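Local coordinates for putative major capsid protein (Cafeteriavirus-dependent mavirus, PDB 6G44) that probably builds the icosahedral shell of the virophage as a double jelly-roll capsid protein that associates in threes, at residues C[43-48]-C[268-273]; C[359-364]-C[448-453]; C[83-88]-C[252-257]. One frame throughout, in Å; residues are numbered along the deposited sequence.

Contact 1 (C[43-48]-C[268-273])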
ATOM      1  N   GLN C  43      -4.465 -25.008 -20.350  1.00 13.52           N
ATOM      2  CA  GLN C  43      -3.668 -26.235 -20.476  1.00 14.43           C
ATOM      3  C   GLN C  43      -2.911 -26.554 -19.198  1.00 13.99           C
ATOM      4  O   GLN C  43      -2.276 -25.676 -18.603  1.00 13.62           O
ATOM      5  CB  GLN C  43      -2.676 -26.097 -21.621  1.00 14.86           C
ATOM      6  CG  GLN C  43      -3.284 -25.740 -22.983  1.00 16.20           C
ATOM      7  CD  GLN C  43      -4.260 -26.788 -23.454  1.00 19.30           C
ATOM      8  OE1 GLN C  43      -3.863 -27.935 -23.689  1.00 23.71           O
ATOM      9  NE2 GLN C  43      -5.546 -26.424 -23.570  1.00 21.22           N
ATOM     10  N   THR C  44      -2.962 -27.818 -18.792  1.00 14.31           N
ATOM     11  CA  THR C  44      -2.085 -28.378 -17.788  1.00 14.20           C
ATOM     12  C   THR C  44      -1.213 -29.398 -18.513  1.00 14.38           C
ATOM     13  O   THR C  44      -1.731 -30.442 -18.967  1.00 17.29           O
ATOM     14  CB  THR C  44      -2.865 -29.028 -16.641  1.00 15.16           C
ATOM     15  OG1 THR C  44      -3.577 -27.999 -15.917  1.00 16.79           O
ATOM     16  CG2 THR C  44      -1.924 -29.724 -15.656  1.00 14.99           C
ATOM     17  N   ILE C  45       0.075 -29.094 -18.642  1.00 13.44           N
ATOM     18  CA  ILE C  45       0.979 -29.844 -19.530  1.00 13.42           C
ATOM     19  C   ILE C  45       1.947 -30.643 -18.687  1.00 13.96           C
ATOM     20  O   ILE C  45       2.695 -30.085 -17.889  1.00 13.95           O
ATOM     21  CB  ILE C  45       1.747 -28.897 -20.458  1.00 14.04           C
ATOM     22  CG1 ILE C  45       0.736 -28.055 -21.257  1.00 14.78           C
ATOM     23  CG2 ILE C  45       2.678 -29.657 -21.409  1.00 13.79           C
ATOM     24  CD1 ILE C  45       1.350 -26.959 -22.042  1.00 15.56           C
ATOM     25  N   GLN C  46       1.952 -31.950 -18.924  1.00 14.21           N
ATOM     26  CA  GLN C  46       2.845 -32.870 -18.241  0.50 14.81           C
ATOM     27  C   GLN C  46       4.196 -32.868 -18.956  1.00 14.18           C
ATOM     28  O   GLN C  46       4.260 -32.622 -20.138  1.00 13.77           O
ATOM     29  CB  GLN C  46       2.258 -34.291 -18.267  0.50 15.92           C
ATOM     30  CG  GLN C  46       0.796 -34.418 -17.829  0.50 17.67           C
ATOM     31  CD  GLN C  46       0.618 -34.258 -16.333  0.50 18.98           C
ATOM     32  OE1 GLN C  46       1.410 -34.801 -15.560  0.50 21.31           O
ATOM     33  NE2 GLN C  46      -0.435 -33.523 -15.905  0.50 19.73           N
ATOM     34  N   PRO C  47       5.285 -33.165 -18.228  1.00 13.74           N
ATOM     35  CA  PRO C  47       6.581 -33.285 -18.893  1.00 13.46           C
ATOM     36  C   PRO C  47       6.628 -34.576 -19.746  1.00 13.35           C
ATOM     37  O   PRO C  47       5.778 -35.453 -19.598  1.00 13.78           O
ATOM     38  CB  PRO C  47       7.567 -33.352 -17.740  1.00 14.52           C
ATOM     39  CG  PRO C  47       6.801 -33.766 -16.584  1.00 15.81           C
ATOM     40  CD  PRO C  47       5.383 -33.377 -16.780  1.00 14.97           C
ATOM     41  N   VAL C  48       7.631 -34.642 -20.597  1.00 13.11           N
ATOM     42  CA  VAL C  48       7.740 -35.774 -21.551  1.00 13.51           C
ATOM     43  C   VAL C  48       8.027 -37.101 -20.860  1.00 14.47           C
ATOM     44  O   VAL C  48       7.716 -38.159 -21.437  1.00 14.13           O
ATOM     45  CB  VAL C  48       8.788 -35.528 -22.620  1.00 13.91           C
ATOM     46  CG1 VAL C  48       8.411 -34.342 -23.488  1.00 14.17           C
ATOM     47  CG2 VAL C  48      10.183 -35.419 -22.025  1.00 14.95           C
ATOM     48  N   MET C 268       3.344 -27.602 -16.470  1.00 11.32           N
ATOM     49  CA  MET C 268       3.332 -26.239 -17.025  1.00 11.52           C
ATOM     50  C   MET C 268       1.906 -25.879 -17.318  1.00 11.63           C
ATOM     51  O   MET C 268       1.220 -26.619 -18.019  1.00 11.60           O
ATOM     52  CB  MET C 268       4.192 -26.119 -18.264  1.00 12.01           C
ATOM     53  CG  MET C 268       4.179 -24.713 -18.849  1.00 13.13           C
ATOM     54  SD  MET C 268       5.531 -24.404 -19.996  1.00 14.65           S
ATOM     55  CE  MET C 268       5.093 -25.522 -21.317  1.00 14.84           C
ATOM     56  N   LEU C 269       1.436 -24.754 -16.762  1.00 11.16           N
ATOM     57  CA  LEU C 269       0.062 -24.318 -16.878  1.00 11.45           C
ATOM     58  C   LEU C 269       0.017 -23.048 -17.691  1.00 10.96           C
ATOM     59  O   LEU C 269       0.734 -22.080 -17.358  1.00 11.07           O
ATOM     60  CB  LEU C 269      -0.547 -24.055 -15.512  1.00 12.37           C
ATOM     61  CG  LEU C 269      -1.030 -25.255 -14.692  1.00 13.61           C
ATOM     62  CD1 LEU C 269       0.003 -26.358 -14.493  1.00 14.54           C
ATOM     63  CD2 LEU C 269      -1.568 -24.831 -13.347  1.00 15.01           C
ATOM     64  N   VAL C 270      -0.771 -23.028 -18.760  1.00 10.77           N
ATOM     65  CA  VAL C 270      -0.881 -21.836 -19.580  1.00 11.35           C
ATOM     66  C   VAL C 270      -2.214 -21.800 -20.314  1.00 11.75           C
ATOM     67  O   VAL C 270      -2.722 -22.840 -20.750  1.00 12.00           O
ATOM     68  CB  VAL C 270       0.310 -21.733 -20.587  1.00 11.52           C
ATOM     69  CG1 VAL C 270       0.255 -22.850 -21.652  1.00 11.89           C
ATOM     70  CG2 VAL C 270       0.446 -20.354 -21.195  1.00 11.98           C
ATOM     71  N   GLN C 271      -2.778 -20.605 -20.465  1.00 11.44           N
ATOM     72  CA  GLN C 271      -3.965 -20.434 -21.265  1.00 11.68           C
ATOM     73  C   GLN C 271      -3.692 -20.679 -22.749  1.00 11.54           C
ATOM     74  O   GLN C 271      -2.613 -20.433 -23.258  1.00 11.11           O
ATOM     75  CB  GLN C 271      -4.517 -19.014 -21.045  1.00 11.95           C
ATOM     76  CG  GLN C 271      -5.142 -18.803 -19.661  1.00 12.23           C
ATOM     77  CD  GLN C 271      -5.171 -17.356 -19.262  1.00 12.55           C
ATOM     78  OE1 GLN C 271      -4.122 -16.732 -19.147  1.00 13.55           O
ATOM     79  NE2 GLN C 271      -6.386 -16.793 -19.045  1.00 12.64           N
ATOM     80  N   ASN C 272      -4.716 -21.168 -23.437  1.00 12.45           N
ATOM     81  CA  ASN C 272      -4.650 -21.399 -24.870  1.00 12.47           C
ATOM     82  C   ASN C 272      -6.048 -21.182 -25.440  1.00 12.25           C
ATOM     83  O   ASN C 272      -7.004 -21.680 -24.881  1.00 13.80           O
ATOM     84  CB  ASN C 272      -4.162 -22.815 -25.184  1.00 12.95           C
ATOM     85  CG  ASN C 272      -4.078 -23.067 -26.680  1.00 13.78           C
ATOM     86  OD1 ASN C 272      -4.976 -23.689 -27.263  1.00 19.30           O
ATOM     87  ND2 ASN C 272      -3.065 -22.562 -27.318  1.00 13.10           N
ATOM     88  N   TRP C 273      -6.146 -20.414 -26.524  1.00 11.93           N
ATOM     89  CA  TRP C 273      -7.472 -20.046 -27.035  1.00 12.55           C
ATOM     90  C   TRP C 273      -7.398 -19.568 -28.458  1.00 12.21           C
ATOM     91  O   TRP C 273      -6.334 -19.220 -28.969  1.00 11.83           O
ATOM     92  CB  TRP C 273      -8.145 -18.994 -26.110  1.00 12.11           C
ATOM     93  CG  TRP C 273      -7.533 -17.637 -26.188  1.00 11.95           C
ATOM     94  CD1 TRP C 273      -8.033 -16.572 -26.875  1.00 11.95           C
ATOM     95  CD2 TRP C 273      -6.314 -17.179 -25.570  1.00 12.01           C
ATOM     96  NE1 TRP C 273      -7.212 -15.480 -26.721  1.00 12.35           N
ATOM     97  CE2 TRP C 273      -6.139 -15.830 -25.943  1.00 11.70           C
ATOM     98  CE3 TRP C 273      -5.360 -17.772 -24.727  1.00 11.75           C
ATOM     99  CZ2 TRP C 273      -5.047 -15.065 -25.508  1.00 12.04           C
ATOM    100  CZ3 TRP C 273      -4.268 -17.001 -24.302  1.00 11.84           C
ATOM    101  CH2 TRP C 273      -4.118 -15.682 -24.708  1.00 11.93           C
TER

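Contact 2 (C[359-364]-C[448-453])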
ATOM      1  N   LEU C 359      31.736   2.609  -4.102  1.00 14.19           N
ATOM      2  CA  LEU C 359      31.724   2.157  -5.471  1.00 15.87           C
ATOM      3  C   LEU C 359      32.523   3.123  -6.315  1.00 16.75           C
ATOM      4  O   LEU C 359      32.348   4.326  -6.175  1.00 16.99           O
ATOM      5  CB  LEU C 359      30.266   2.080  -5.951  1.00 17.41           C
ATOM      6  CG  LEU C 359      29.969   1.299  -7.206  1.00 18.81           C
ATOM      7  CD1 LEU C 359      30.344  -0.171  -7.067  1.00 18.91           C
ATOM      8  CD2 LEU C 359      28.489   1.445  -7.532  1.00 17.38           C
ATOM      9  N   GLU C 360      33.413   2.605  -7.161  1.00 16.43           N
ATOM     10  CA  GLU C 360      34.102   3.432  -8.155  1.00 17.74           C
ATOM     11  C   GLU C 360      34.030   2.731  -9.506  1.00 16.96           C
ATOM     12  O   GLU C 360      34.346   1.552  -9.610  1.00 17.50           O
ATOM     13  CB  GLU C 360      35.557   3.696  -7.744  1.00 19.97           C
ATOM     14  CG  GLU C 360      35.658   4.460  -6.427  1.00 22.50           C
ATOM     15  CD  GLU C 360      37.061   4.938  -6.072  1.00 26.23           C
ATOM     16  OE1 GLU C 360      37.252   5.324  -4.882  1.00 30.28           O
ATOM     17  OE2 GLU C 360      37.951   4.950  -6.947  1.00 28.38           O
ATOM     18  N   ILE C 361      33.610   3.488 -10.521  1.00 16.12           N
ATOM     19  CA  ILE C 361      33.379   2.986 -11.866  1.00 17.17           C
ATOM     20  C   ILE C 361      34.368   3.670 -12.839  1.00 16.45           C
ATOM     21  O   ILE C 361      34.552   4.866 -12.782  1.00 16.82           O
ATOM     22  CB  ILE C 361      31.955   3.285 -12.373  1.00 17.34           C
ATOM     23  CG1 ILE C 361      30.863   2.934 -11.348  1.00 19.02           C
ATOM     24  CG2 ILE C 361      31.719   2.557 -13.705  1.00 17.89           C
ATOM     25  CD1 ILE C 361      30.771   1.480 -11.007  1.00 18.64           C
ATOM     26  N   LYS C 362      34.992   2.870 -13.704  1.00 18.07           N
ATOM     27  CA  LYS C 362      35.781   3.382 -14.844  1.00 18.35           C
ATOM     28  C   LYS C 362      35.029   3.006 -16.107  1.00 17.01           C
ATOM     29  O   LYS C 362      34.636   1.856 -16.247  1.00 17.46           O
ATOM     30  CB  LYS C 362      37.159   2.743 -14.846  1.00 20.93           C
ATOM     31  CG  LYS C 362      37.959   2.937 -16.130  1.00 23.14           C
ATOM     32  CD  LYS C 362      39.356   2.345 -15.954  1.00 26.01           C
ATOM     33  CE  LYS C 362      40.230   2.558 -17.182  1.00 28.50           C
ATOM     34  NZ  LYS C 362      39.647   1.937 -18.412  1.00 30.41           N
ATOM     35  N   VAL C 363      34.812   3.964 -17.009  1.00 17.52           N
ATOM     36  CA  VAL C 363      34.290   3.658 -18.348  1.00 17.59           C
ATOM     37  C   VAL C 363      35.252   4.304 -19.328  1.00 18.53           C
ATOM     38  O   VAL C 363      35.384   5.524 -19.326  1.00 18.98           O
ATOM     39  CB  VAL C 363      32.861   4.168 -18.596  1.00 18.04           C
ATOM     40  CG1 VAL C 363      32.415   3.882 -20.036  1.00 19.10           C
ATOM     41  CG2 VAL C 363      31.878   3.539 -17.608  1.00 18.38           C
ATOM     42  N   ASP C 364      35.898   3.486 -20.160  1.00 19.66           N
ATOM     43  CA  ASP C 364      36.913   3.973 -21.116  1.00 20.80           C
ATOM     44  C   ASP C 364      37.972   4.775 -20.329  1.00 22.87           C
ATOM     45  O   ASP C 364      38.469   4.260 -19.330  1.00 22.99           O
ATOM     46  CB  ASP C 364      36.221   4.727 -22.271  1.00 20.74           C
ATOM     47  CG  ASP C 364      35.241   3.852 -23.044  1.00 20.51           C
ATOM     48  OD1 ASP C 364      35.362   2.615 -22.983  1.00 21.31           O
ATOM     49  OD2 ASP C 364      34.365   4.414 -23.747  1.00 22.64           O
ATOM     50  N   ILE C 448      32.552  -0.179 -25.372  1.00 18.35           N
ATOM     51  CA  ILE C 448      33.076   0.424 -24.148  1.00 18.21           C
ATOM     52  C   ILE C 448      33.824  -0.603 -23.323  1.00 17.93           C
ATOM     53  O   ILE C 448      33.626  -1.814 -23.465  1.00 19.57           O
ATOM     54  CB  ILE C 448      31.963   1.075 -23.275  1.00 18.73           C
ATOM     55  CG1 ILE C 448      30.889   0.044 -22.867  1.00 19.21           C
ATOM     56  CG2 ILE C 448      31.379   2.267 -24.014  1.00 19.78           C
ATOM     57  CD1 ILE C 448      29.908   0.575 -21.830  1.00 19.65           C
ATOM     58  N   ASN C 449      34.699  -0.104 -22.456  1.00 18.66           N
ATOM     59  CA  ASN C 449      35.346  -0.936 -21.447  1.00 19.82           C
ATOM     60  C   ASN C 449      35.000  -0.387 -20.074  1.00 18.79           C
ATOM     61  O   ASN C 449      35.060   0.813 -19.874  1.00 20.59           O
ATOM     62  CB  ASN C 449      36.860  -0.944 -21.636  1.00 22.65           C
ATOM     63  CG  ASN C 449      37.273  -1.487 -22.997  1.00 26.94           C
ATOM     64  OD1 ASN C 449      36.879  -2.581 -23.384  1.00 31.89           O
ATOM     65  ND2 ASN C 449      38.064  -0.717 -23.721  1.00 30.75           N
ATOM     66  N   MET C 450      34.571  -1.263 -19.166  1.00 16.77           N
ATOM     67  CA  MET C 450      34.196  -0.877 -17.803  1.00 16.37           C
ATOM     68  C   MET C 450      34.988  -1.681 -16.773  1.00 15.97           C
ATOM     69  O   MET C 450      35.216  -2.865 -16.936  1.00 16.08           O
ATOM     70  CB  MET C 450      32.691  -1.096 -17.596  1.00 17.39           C
ATOM     71  CG  MET C 450      32.188  -0.704 -16.203  1.00 17.49           C
ATOM     72  SD  MET C 450      30.432  -1.074 -15.895  1.00 20.16           S
ATOM     73  CE  MET C 450      29.734   0.354 -16.647  1.00 19.64           C
ATOM     74  N   GLN C 451      35.319  -1.025 -15.658  1.00 15.55           N
ATOM     75  CA  GLN C 451      35.868  -1.680 -14.504  1.00 16.90           C
ATOM     76  C   GLN C 451      35.098  -1.155 -13.286  1.00 16.16           C
ATOM     77  O   GLN C 451      34.782   0.031 -13.216  1.00 16.95           O
ATOM     78  CB  GLN C 451      37.360  -1.341 -14.385  1.00 18.76           C
ATOM     79  CG  GLN C 451      38.123  -2.098 -13.317  1.00 21.34           C
ATOM     80  CD  GLN C 451      39.631  -2.036 -13.549  1.00 24.04           C
ATOM     81  OE1 GLN C 451      40.185  -0.959 -13.744  1.00 28.47           O
ATOM     82  NE2 GLN C 451      40.285  -3.188 -13.544  1.00 25.91           N
ATOM     83  N   VAL C 452      34.788  -2.062 -12.367  1.00 15.09           N
ATOM     84  CA  VAL C 452      34.036  -1.734 -11.140  1.00 14.62           C
ATOM     85  C   VAL C 452      34.850  -2.119  -9.916  1.00 14.21           C
ATOM     86  O   VAL C 452      35.256  -3.262  -9.792  1.00 14.66           O
ATOM     87  CB  VAL C 452      32.682  -2.477 -11.138  1.00 15.48           C
ATOM     88  CG1 VAL C 452      31.942  -2.290  -9.816  1.00 15.67           C
ATOM     89  CG2 VAL C 452      31.830  -1.981 -12.307  1.00 15.87           C
ATOM     90  N   GLN C 453      35.047  -1.157  -9.012  1.00 14.44           N
ATOM     91  CA  GLN C 453      35.656  -1.388  -7.697  1.00 15.70           C
ATOM     92  C   GLN C 453      34.541  -1.254  -6.650  1.00 14.69           C
ATOM     93  O   GLN C 453      33.832  -0.251  -6.675  1.00 16.79           O
ATOM     94  CB  GLN C 453      36.730  -0.337  -7.439  1.00 16.68           C
ATOM     95  CG  GLN C 453      37.347  -0.395  -6.048  1.00 17.57           C
ATOM     96  CD  GLN C 453      38.127   0.844  -5.694  1.00 18.82           C
ATOM     97  OE1 GLN C 453      37.620   1.733  -5.017  1.00 20.90           O
ATOM     98  NE2 GLN C 453      39.355   0.937  -6.209  1.00 21.91           N
TER
HETATM   99  O   HOH W   1      36.955   1.401 -11.198  1.00 29.95           O

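Contact 3 (C[83-88]-C[252-257])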
ATOM      1  N   ILE C  83      11.861 -32.945   6.963  1.00 14.26           N
ATOM      2  CA  ILE C  83      12.885 -32.188   7.671  1.00 14.57           C
ATOM      3  C   ILE C  83      13.264 -32.967   8.918  1.00 14.58           C
ATOM      4  O   ILE C  83      12.402 -33.241   9.760  1.00 14.83           O
ATOM      5  CB  ILE C  83      12.377 -30.784   8.105  1.00 14.95           C
ATOM      6  CG1 ILE C  83      11.877 -30.029   6.872  1.00 15.45           C
ATOM      7  CG2 ILE C  83      13.474 -30.075   8.868  1.00 15.67           C
ATOM      8  CD1 ILE C  83      11.103 -28.763   7.195  1.00 15.97           C
ATOM      9  N   LYS C  84      14.553 -33.305   9.007  1.00 15.22           N
ATOM     10  CA  LYS C  84      15.084 -34.093  10.129  1.00 16.28           C
ATOM     11  C   LYS C  84      16.042 -33.281  10.983  1.00 16.56           C
ATOM     12  O   LYS C  84      16.552 -32.234  10.559  1.00 16.12           O
ATOM     13  CB  LYS C  84      15.814 -35.334   9.600  1.00 17.58           C
ATOM     14  CG  LYS C  84      14.953 -36.221   8.721  1.00 20.66           C
ATOM     15  CD  LYS C  84      15.770 -37.390   8.171  1.00 24.12           C
ATOM     16  CE  LYS C  84      15.141 -37.974   6.926  1.00 28.57           C
ATOM     17  NZ  LYS C  84      16.125 -38.732   6.087  1.00 32.69           N
ATOM     18  N   ASN C  85      16.293 -33.807  12.193  1.00 16.21           N
ATOM     19  CA  ASN C  85      17.246 -33.239  13.185  1.00 17.01           C
ATOM     20  C   ASN C  85      16.636 -32.102  14.010  1.00 16.26           C
ATOM     21  O   ASN C  85      17.367 -31.298  14.588  1.00 16.75           O
ATOM     22  CB  ASN C  85      18.585 -32.775  12.570  1.00 17.65           C
ATOM     23  CG  ASN C  85      19.298 -33.865  11.785  1.00 18.42           C
ATOM     24  OD1 ASN C  85      19.051 -35.066  11.994  1.00 20.65           O
ATOM     25  ND2 ASN C  85      20.157 -33.454  10.861  1.00 19.65           N
ATOM     26  N   ILE C  86      15.307 -32.081  14.114  1.00 16.64           N
ATOM     27  CA  ILE C  86      14.598 -31.100  14.920  1.00 16.69           C
ATOM     28  C   ILE C  86      14.521 -31.591  16.353  1.00 16.94           C
ATOM     29  O   ILE C  86      14.031 -32.680  16.600  1.00 17.37           O
ATOM     30  CB  ILE C  86      13.164 -30.873  14.399  1.00 16.95           C
ATOM     31  CG1 ILE C  86      13.167 -30.477  12.914  1.00 17.08           C
ATOM     32  CG2 ILE C  86      12.454 -29.799  15.224  1.00 16.88           C
ATOM     33  CD1 ILE C  86      11.792 -30.525  12.295  1.00 17.47           C
ATOM     34  N   LEU C  87      14.961 -30.757  17.293  1.00 16.68           N
ATOM     35  CA  LEU C  87      14.887 -31.098  18.728  1.00 17.91           C
ATOM     36  C   LEU C  87      13.498 -31.606  19.081  1.00 18.49           C
ATOM     37  O   LEU C  87      12.480 -31.037  18.681  1.00 17.05           O
ATOM     38  CB  LEU C  87      15.248 -29.887  19.595  1.00 18.71           C
ATOM     39  CG  LEU C  87      15.392 -30.170  21.103  1.00 20.40           C
ATOM     40  CD1 LEU C  87      16.657 -30.961  21.388  1.00 22.06           C
ATOM     41  CD2 LEU C  87      15.402 -28.854  21.866  1.00 20.60           C
ATOM     42  N   ALA C  88      13.421 -32.697  19.848  1.00 19.44           N
ATOM     43  CA  ALA C  88      12.141 -33.252  20.224  1.00 20.87           C
ATOM     44  C   ALA C  88      11.310 -32.224  20.982  1.00 20.89           C
ATOM     45  O   ALA C  88      11.857 -31.383  21.677  1.00 22.20           O
ATOM     46  CB  ALA C  88      12.347 -34.503  21.081  1.00 21.92           C
ATOM     47  N   ALA C 252      20.805 -32.976  19.554  1.00 25.01           N
ATOM     48  CA  ALA C 252      22.173 -32.932  20.039  1.00 27.66           C
ATOM     49  C   ALA C 252      23.115 -33.591  19.045  1.00 28.73           C
ATOM     50  O   ALA C 252      22.838 -34.700  18.569  1.00 30.27           O
ATOM     51  CB  ALA C 252      22.261 -33.623  21.396  1.00 29.14           C
ATOM     52  N   GLY C 253      24.192 -32.889  18.690  1.00 29.45           N
ATOM     53  CA  GLY C 253      25.216 -33.433  17.805  1.00 30.57           C
ATOM     54  C   GLY C 253      25.075 -33.157  16.319  1.00 31.69           C
ATOM     55  O   GLY C 253      25.981 -33.476  15.552  1.00 31.22           O
ATOM     56  N   LYS C 254      23.952 -32.557  15.898  1.00 30.77           N
ATOM     57  CA  LYS C 254      23.738 -32.214  14.492  1.00 30.50           C
ATOM     58  C   LYS C 254      23.929 -30.717  14.316  1.00 28.71           C
ATOM     59  O   LYS C 254      23.418 -29.941  15.118  1.00 29.39           O
ATOM     60  CB  LYS C 254      22.315 -32.594  14.053  1.00 31.42           C
ATOM     61  CG  LYS C 254      21.880 -33.998  14.429  1.00 34.03           C
ATOM     62  CD  LYS C 254      22.746 -35.107  13.863  1.00 36.99           C
ATOM     63  CE  LYS C 254      22.632 -35.259  12.369  1.00 38.67           C
ATOM     64  NZ  LYS C 254      23.076 -36.610  11.938  1.00 41.17           N
ATOM     65  N   ALA C 255      24.641 -30.334  13.261  1.00 29.82           N
ATOM     66  CA  ALA C 255      24.971 -28.931  12.991  1.00 31.01           C
ATOM     67  C   ALA C 255      23.947 -28.217  12.102  1.00 28.78           C
ATOM     68  O   ALA C 255      23.875 -26.985  12.124  1.00 31.30           O
ATOM     69  CB  ALA C 255      26.347 -28.825  12.372  1.00 32.76           C
ATOM     70  N   ASP C 256      23.173 -28.971  11.319  1.00 27.18           N
ATOM     71  CA  ASP C 256      22.120 -28.385  10.456  1.00 24.04           C
ATOM     72  C   ASP C 256      21.021 -29.430  10.274  1.00 21.32           C
ATOM     73  O   ASP C 256      21.170 -30.613  10.591  1.00 21.11           O
ATOM     74  CB  ASP C 256      22.695 -27.923   9.082  1.00 25.35           C
ATOM     75  CG  ASP C 256      21.898 -26.734   8.403  1.00 25.69           C
ATOM     76  OD1 ASP C 256      20.803 -26.308   8.896  1.00 21.66           O
ATOM     77  OD2 ASP C 256      22.394 -26.245   7.331  1.00 24.37           O
ATOM     78  N   PHE C 257      19.898 -28.977   9.747  1.00 18.69           N
ATOM     79  CA  PHE C 257      18.796 -29.854   9.413  1.00 17.50           C
ATOM     80  C   PHE C 257      19.148 -30.653   8.185  1.00 17.95           C
ATOM     81  O   PHE C 257      19.945 -30.221   7.385  1.00 18.19           O
ATOM     82  CB  PHE C 257      17.528 -29.014   9.210  1.00 16.58           C
ATOM     83  CG  PHE C 257      17.211 -28.180  10.404  1.00 16.21           C
ATOM     84  CD1 PHE C 257      16.610 -28.756  11.525  1.00 16.57           C
ATOM     85  CD2 PHE C 257      17.603 -26.843  10.473  1.00 17.12           C
ATOM     86  CE1 PHE C 257      16.369 -28.012  12.662  1.00 17.31           C
ATOM     87  CE2 PHE C 257      17.378 -26.102  11.631  1.00 16.54           C
ATOM     88  CZ  PHE C 257      16.762 -26.689  12.714  1.00 16.94           C
TER

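Contact 1 (C[43-48]-C[268-273])
Ile-45 and Met-268 lie side by side, both buried, on one face of a short antiparallel pairing, and their far ends meet where Ile-45 CD1 comes to 4.1 Å from Met-268 CE. The methionine chain runs extended from the backbone and bends only at its last torsion (chi3 66°), which swings the methyl round toward the isoleucine. Val-270 CG1 closes the same patch at 4.3 Å from Ile-45 CD1, and Gln-63 of strand 58-66 covers the isoleucine further. Beneath these side chains the backbones of 43-45 and 268-270 are joined by two reciprocal pairs of hydrogen bonds, among them Ile-45 N to Met-268 O at 2.8 Å and Val-270 N to Gln-43 O at 3.0 Å. Between the two pairs, Leu-269 CA approaches Gln-43 O at 3.2 Å in a CA-H...O contact. The pairing adds strand 43-45 to the long strand 258-273 of the N-terminal sheet, consistent with a jelly-roll of the double jelly-roll capsid fold. Less surface is shared on the other face, where Thr-44 CG2 stands 4.0 Å from Leu-269 CD1; Gln-377 and Glu-374 of the second subunit pack over this pair. The solvent side is the partly exposed end, where Gln-43 CG rests 3.8 Å from Asn-272 CB with the two amide planes 73° apart. Each amide is held elsewhere, Gln-43 NE2 by Thr-41 O and Asn-272 ND2 by Gly-66 O and Thr-69 OG1.

Contact 2 (C[359-364]-C[448-453])
Asp-364 OD1 accepts a hydrogen bond of 2.8 Å from Asn-449 N, met nearly along the carboxylate C-O axis, while Asp-364 N donates to Asn-449 O at 2.8 Å. The carboxylate thus takes the place of a main-chain carbonyl and carries the ladder one step beyond strand 355-363. With CG turned anti to its carbonyl carbon (chi1 -60°), the aspartate brings OD2 within 3.7 Å of Ile-448 CG2. Lys-362 bends at its last torsion (chi4 -60°), and its NZ reaches Asp-364 O at 2.8 Å, so that the lysine bonds within its own segment, to the carbonyl just past the strand end. Water 1 donates to both Glu-360 O and Gln-451 O, so each carbonyl serves the water as well as an amide across the strands. On the partly exposed face Glu-360 and Gln-453 run alongside, their carboxylate and amide planes 44° apart. The buried face is lined by apolar side chains: Ile-361 CD1 packs on Val-452 CG2 at 3.8 Å, Leu-359 CD1 on Val-452 CG1 at 3.8 Å, and Val-363 CG2 meets Met-450 CE at 4.0 Å, with Phe-428 and Phe-335 beyond. Such an amphipathic antiparallel pair, central in a four-stranded sheet between strands 319-328 and 366-369, fits one sheet of the C-terminal jelly-roll in a double jelly-roll capsid protein.

Contact 3 (C[83-88]-C[252-257])
Asn-85 supplies the sole hydrogen bond between the two segments: its ND2 donates to Asp-256 O at 3.0 Å, nearly straight at 165°, with the donor in the carbonyl plane and the acceptor close to the amide plane. Asp-256 also turns OD1 back to Phe-257 N in a weak bond, while its OD2 accepts from Lys-347 N. Van der Waals contact accounts for the meeting of Asn-85 with Lys-254. The Lys-254 chain is folded at chi2 (-59°) and chi3 (-69°); it curls over the amide and crosses the asparagine at about a right angle, with Lys-254 CE 3.4 Å from Asn-85 ND2 and Lys-254 CG 3.7 Å from Asn-85 CG. Apolar packing centres on Phe-257, whose CB lies 4.2 Å from Ile-83 CG2 and whose ring atom CE1 lies 4.0 Å from Ile-86 CG1. Lys-84 O adds a polar touch at the ring edge, near the ring plane, 3.6 Å from Phe-257 CD1. Together these contacts hold the end of strand 74-84 against the loop that leads into strand 258-273, its antiparallel neighbour in the sheet; Val-196 of strand 195-205 touches both isoleucines, and Ile-244 of strand 242-244 touches Ile-83 and Phe-257.

How the contacts relate
From the N terminus, after two earlier strands, the chain reaches strand 43-45, whose partner segment in contact 1 lies 220 positions further on. Inside that loop the chain passes through 83-88 and returns at 252-257, so contact 3 is nested within contact 1. Both reach one sheet, their centres 40 Å apart: contact 3 at the end of strand 74-84 and the loop just before strand 258-273, contact 1 near the far end of that strand. Contact 2 opens only afterwards, in a separate four-stranded sheet; its segments are 84 positions apart, about a third of the intervening residues helical. Its centre lies 45 Å from that of contact 1, across the chain's centre. This is consistent with two contacts in the N-terminal jelly-roll and one in the C-terminal.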